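Local coordinates for isomaltodextranase (Arthrobacter globiformis, PDB 5AWO), which hydrolyses alpha-1,6-glucosidic linkages in polysaccharides, releasing successive isomaltose units from the non-reducing chain ends, at residues Ala293-Cys297 against Leu409-Ser413; Phe317-Ser321 against Met332-Met336. All coordinates share one frame; numbering follows the deposited sequence.

Contact 1: Ala293-Cys297 against Leu409-Ser413; sequences ANPFC and LFNRS
Arg412 lies flat along Phe296, its guanidinium plane only 12° from the ring plane, so that a charged side chain is used as a lid on an aromatic one. Its CD stands over the middle of the ring, 3.6 Å from the centroid of Phe296, as a CH-pi contact. Further out, NE of Arg412 is 3.5 Å from CG of Phe296, and the centre of the guanidinium covers CB. The two side chains run past each other in opposite directions, and the bend at chi3 (66°) swings NE from the ring centre toward CG. The arginine's polar end is held from outside: NE, NH1 and NH2 bond to Ser279, Thr393 and Gln283. This is the seam between the TIM barrel of this GH27 enzyme, here at the start of helix 295-302, and the beta sandwich that follows the barrel, where strand 405-410 ends. Phe410, still on the strand, receives the edge of Phe296 on its face in a T-shaped pair, with centroids 5.3 Å apart and planes at 83°. CE1 of Phe296 makes the approach, 3.7 Å from CG of Phe410. Just beyond the strand the chain is turned by an Asx turn, in which Ser413 N donates to Asn411 OD1 (2.9 Å).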
loop_
_atom_site.group_PDB
_atom_site.type_symbol
_atom_site.label_atom_id
_atom_site.label_comp_id
_atom_site.label_asym_id
_atom_site.label_seq_id
_atom_site.Cartn_x
_atom_site.Cartn_y
_atom_site.Cartn_z
ATOM N N ALA A 293 14.422 -7.036 -4.318
ATOM C CA ALA A 293 14.304 -8.261 -3.541
ATOM C C ALA A 293 13.959 -8.028 -2.080
ATOM O O ALA A 293 13.113 -8.708 -1.531
ATOM C CB ALA A 293 15.575 -9.094 -3.635
ATOM N N ASN A 294 14.640 -7.076 -1.440
ATOM C CA ASN A 294 14.424 -6.826 -0.015
ATOM C C ASN A 294 13.518 -5.619 0.163
ATOM O O ASN A 294 13.470 -4.721 -0.707
ATOM C CB ASN A 294 15.758 -6.675 0.750
ATOM C CG ASN A 294 16.552 -5.461 0.333
ATOM O OD1 ASN A 294 17.554 -5.564 -0.425
ATOM N ND2 ASN A 294 16.135 -4.321 0.759
ATOM N N PRO A 295 12.747 -5.584 1.264
ATOM C CA PRO A 295 11.764 -4.502 1.435
ATOM C C PRO A 295 12.360 -3.141 1.761
ATOM O O PRO A 295 11.733 -2.127 1.451
ATOM C CB PRO A 295 10.838 -5.032 2.529
ATOM C CG PRO A 295 11.704 -6.021 3.296
ATOM C CD PRO A 295 12.523 -6.685 2.222
ATOM N N PHE A 296 13.578 -3.066 2.320
ATOM C CA PHE A 296 14.176 -1.751 2.432
ATOM C C PHE A 296 14.230 -1.106 1.056
ATOM O O PHE A 296 13.828 0.056 0.888
ATOM C CB PHE A 296 15.569 -1.788 3.046
ATOM C CG PHE A 296 15.588 -1.748 4.546
ATOM C CD1 PHE A 296 15.371 -0.540 5.212
ATOM C CD2 PHE A 296 15.859 -2.869 5.303
ATOM C CE1 PHE A 296 15.397 -0.483 6.594
ATOM C CE2 PHE A 296 15.899 -2.812 6.674
ATOM C CZ PHE A 296 15.671 -1.606 7.335
ATOM N N CYS A 297 14.715 -1.840 0.060
ATOM C CA CYS A 297 14.842 -1.293 -1.286
ATOM C C CYS A 297 13.483 -1.209 -1.976
ATOM O O CYS A 297 13.224 -0.241 -2.705
ATOM C CB CYS A 297 15.766 -2.138 -2.142
ATOM S SG CYS A 297 17.508 -2.040 -1.634
ATOM N N LEU A 409 14.439 5.929 11.740
ATOM C CA LEU A 409 15.845 5.967 11.407
ATOM C C LEU A 409 16.388 4.531 11.518
ATOM O O LEU A 409 16.058 3.832 12.481
ATOM C CB LEU A 409 16.593 6.870 12.365
ATOM C CG LEU A 409 16.068 8.291 12.531
ATOM C CD1 LEU A 409 16.774 9.007 13.665
ATOM C CD2 LEU A 409 16.177 9.102 11.264
ATOM N N PHE A 410 17.191 4.115 10.523
ATOM C CA PHE A 410 17.637 2.728 10.410
ATOM C C PHE A 410 19.135 2.686 10.182
ATOM O O PHE A 410 19.684 3.535 9.508
ATOM C CB PHE A 410 16.935 2.035 9.232
ATOM C CG PHE A 410 15.451 1.966 9.366
ATOM C CD1 PHE A 410 14.842 0.898 9.996
ATOM C CD2 PHE A 410 14.652 2.960 8.825
ATOM C CE1 PHE A 410 13.473 0.848 10.170
ATOM C CE2 PHE A 410 13.280 2.875 8.940
ATOM C CZ PHE A 410 12.682 1.829 9.608
ATOM N N ASN A 411 19.770 1.644 10.706
ATOM C CA ASN A 411 21.177 1.338 10.398
ATOM C C ASN A 411 21.323 -0.052 9.828
ATOM O O ASN A 411 21.340 -1.034 10.570
ATOM C CB ASN A 411 22.083 1.509 11.611
ATOM C CG ASN A 411 23.525 1.166 11.295
ATOM O OD1 ASN A 411 23.912 1.080 10.121
ATOM N ND2 ASN A 411 24.331 0.997 12.317
ATOM N N ARG A 412 21.472 -0.111 8.500
ATOM C CA ARG A 412 21.607 -1.372 7.783
ATOM C C ARG A 412 23.047 -1.899 7.720
ATOM O O ARG A 412 23.283 -2.981 7.149
ATOM C CB ARG A 412 20.994 -1.227 6.397
ATOM C CG ARG A 412 19.511 -0.903 6.399
ATOM C CD ARG A 412 18.971 -0.598 5.017
ATOM N NE ARG A 412 19.040 -1.784 4.165
ATOM C CZ ARG A 412 19.183 -1.775 2.853
ATOM N NH1 ARG A 412 19.202 -0.638 2.164
ATOM N NH2 ARG A 412 19.336 -2.934 2.234
ATOM N N SER A 413 24.025 -1.198 8.306
ATOM C CA SER A 413 25.362 -1.757 8.385
ATOM C C SER A 413 25.332 -3.039 9.224
ATOM O O SER A 413 24.627 -3.120 10.249
ATOM C CB SER A 413 26.317 -0.780 9.050
ATOM O OG SER A 413 27.610 -1.369 9.205
#

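Contact 2: Phe317-Ser321 against Met332-Met336; sequences FMRAS and MMNLM
The backbone N of Ala320, a residue whose CB brushes the methyl of Met332, is gripped by OD1 of Asp347 and, weakly, by the hydroxyl of Tyr359. OD2 of the same carboxylate takes the next amide, Ser321 N, so that one acid pins two successive N-H groups where the 3-10 segment begins. Against this fixed loop the helix sets three methionines, and all of them converge on Met318. Met332 comes first: its SD sits 3.5 Å from CB of Met318, the two chains crossing at a slant, and is 3.9 Å from Arg319 N. With CG opposite the backbone N (chi1 173°), the Met332 chain reaches out from the helix, and a final bend at chi3 carries its CE to 4.3 Å from CB of Ala320. In the barrel, 317-321 follows the seventh strand, 312-314, and 332-336 belongs to helix 326-339 of the beta-alpha-beta crossover leading to the eighth, 343-345. Backbone bonds of Met318 with Ala344 and Ala346 tie it to that last strand and to the residue just past it. Extended to its sulfur and bent only at chi3 (-76°), Met318 pushes SD between two helix residues one turn apart: SD of Met333 is 3.7 Å away from it, and CG of Met336 is 3.8 Å from the same Met318 sulfur. The Met318 methyl turns to the Met333 side, where its CE is 3.8 Å from the Met333 sulfur. Losing everything beyond CB, as with an alanine here, would probably open a gap between loop and helix and leave the sulfur of Met333 and the CG of Met336 without their mate. Leu343 of the eighth strand touches Met318, Met333 and Met336 alike, carrying this apolar layer on to the barrel wall.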
loop_
_atom_site.group_PDB
_atom_site.type_symbol
_atom_site.label_atom_id
_atom_site.label_comp_id
_atom_site.label_asym_id
_atom_site.label_seq_id
_atom_site.Cartn_x
_atom_site.Cartn_y
_atom_site.Cartn_z
ATOM N N PHE A 317 5.421 -10.685 5.079
ATOM C CA PHE A 317 5.115 -11.233 6.385
ATOM C C PHE A 317 6.244 -11.031 7.359
ATOM O O PHE A 317 7.417 -11.123 6.973
ATOM C CB PHE A 317 4.852 -12.739 6.285
ATOM C CG PHE A 317 3.758 -13.082 5.326
ATOM C CD1 PHE A 317 2.530 -12.436 5.387
ATOM C CD2 PHE A 317 3.940 -14.054 4.373
ATOM C CE1 PHE A 317 1.513 -12.744 4.474
ATOM C CE2 PHE A 317 2.916 -14.382 3.478
ATOM C CZ PHE A 317 1.715 -13.710 3.513
ATOM N N MET A 318 5.869 -10.676 8.583
ATOM C CA MET A 318 6.812 -10.563 9.696
ATOM C C MET A 318 6.945 -11.921 10.389
ATOM O O MET A 318 5.960 -12.493 10.854
ATOM C CB MET A 318 6.365 -9.485 10.685
ATOM C CG MET A 318 6.420 -8.111 10.074
ATOM S SD MET A 318 6.039 -6.792 11.225
ATOM C CE MET A 318 4.265 -6.964 11.326
ATOM N N ARG A 319 8.187 -12.401 10.453
ATOM C CA ARG A 319 8.501 -13.699 11.052
ATOM C C ARG A 319 9.487 -13.411 12.220
ATOM O O ARG A 319 10.719 -13.467 12.084
ATOM C CB ARG A 319 9.071 -14.658 10.026
ATOM C CG ARG A 319 8.156 -14.922 8.821
ATOM C CD ARG A 319 8.607 -16.141 8.004
ATOM N NE ARG A 319 8.435 -17.316 8.827
ATOM C CZ ARG A 319 9.107 -18.456 8.726
ATOM N NH1 ARG A 319 9.934 -18.713 7.719
ATOM N NH2 ARG A 319 8.896 -19.375 9.651
ATOM N N ALA A 320 8.930 -12.956 13.328
ATOM C CA ALA A 320 9.787 -12.373 14.394
ATOM C C ALA A 320 10.850 -13.335 14.885
ATOM O O ALA A 320 12.005 -12.945 15.129
ATOM C CB ALA A 320 8.946 -11.899 15.562
ATOM N N SER A 321 10.484 -14.595 15.052
ATOM C CA SER A 321 11.386 -15.632 15.592
ATOM C C SER A 321 12.525 -15.987 14.658
ATOM O O SER A 321 13.480 -16.659 15.051
ATOM C CB SER A 321 10.617 -16.919 15.881
ATOM O OG SER A 321 10.364 -17.622 14.681
ATOM N N MET A 332 12.468 -4.713 11.928
ATOM C CA MET A 332 11.439 -5.315 11.076
ATOM C C MET A 332 10.115 -4.554 11.223
ATOM O O MET A 332 9.515 -4.104 10.237
ATOM C CB MET A 332 11.286 -6.801 11.470
ATOM C CG MET A 332 10.151 -7.535 10.790
ATOM S SD MET A 332 9.738 -9.059 11.642
ATOM C CE MET A 332 8.982 -8.400 13.092
ATOM N N MET A 333 9.650 -4.445 12.470
ATOM C CA MET A 333 8.355 -3.823 12.720
ATOM C C MET A 333 8.396 -2.344 12.340
ATOM O O MET A 333 7.499 -1.826 11.669
ATOM C CB MET A 333 7.995 -3.980 14.186
ATOM C CG MET A 333 6.652 -3.398 14.586
ATOM S SD MET A 333 5.296 -4.307 13.797
ATOM C CE MET A 333 3.866 -3.477 14.503
ATOM N N ASN A 334 9.477 -1.656 12.697
ATOM C CA ASN A 334 9.582 -0.229 12.423
ATOM C C ASN A 334 9.566 0.082 10.920
ATOM O O ASN A 334 8.992 1.102 10.481
ATOM C CB ASN A 334 10.861 0.346 13.042
ATOM C CG ASN A 334 10.808 0.474 14.551
ATOM O OD1 ASN A 334 9.731 0.457 15.161
ATOM N ND2 ASN A 334 11.988 0.591 15.173
ATOM N N LEU A 335 10.168 -0.776 10.108
ATOM C CA LEU A 335 10.146 -0.561 8.667
ATOM C C LEU A 335 8.737 -0.691 8.108
ATOM O O LEU A 335 8.306 0.128 7.290
ATOM C CB LEU A 335 11.083 -1.560 7.956
ATOM C CG LEU A 335 11.136 -1.434 6.427
ATOM C CD1 LEU A 335 11.631 -0.077 5.945
ATOM C CD2 LEU A 335 12.020 -2.557 5.824
ATOM N N MET A 336 8.018 -1.725 8.523
ATOM C CA MET A 336 6.651 -1.927 8.021
ATOM C C MET A 336 5.780 -0.732 8.399
ATOM O O MET A 336 5.009 -0.214 7.574
ATOM C CB MET A 336 6.023 -3.229 8.565
ATOM C CG MET A 336 6.803 -4.511 8.270
ATOM S SD MET A 336 7.055 -4.797 6.508
ATOM C CE MET A 336 7.955 -6.338 6.628
#

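Followed from the N terminus, the chain passes through the first six barrel strands before it enters 293-297, the first half of contact 1. It then forms the seventh strand and reaches 317-321; after ten intervening residues, 332-336 closes contact 2, a short local loop within the barrel. Contact 1 closes only at 409-413, after the eighth strand and the entry into the following sandwich, and its span of 111 residues therefore encloses the whole of contact 2. The two meet directly, with centres about 12 Å apart: Phe410 CZ lies 3.6 Å from Leu335 CA. Helix 326-339 thus packs on its loop at contact 2 and also against helix 295-302 and the sandwich.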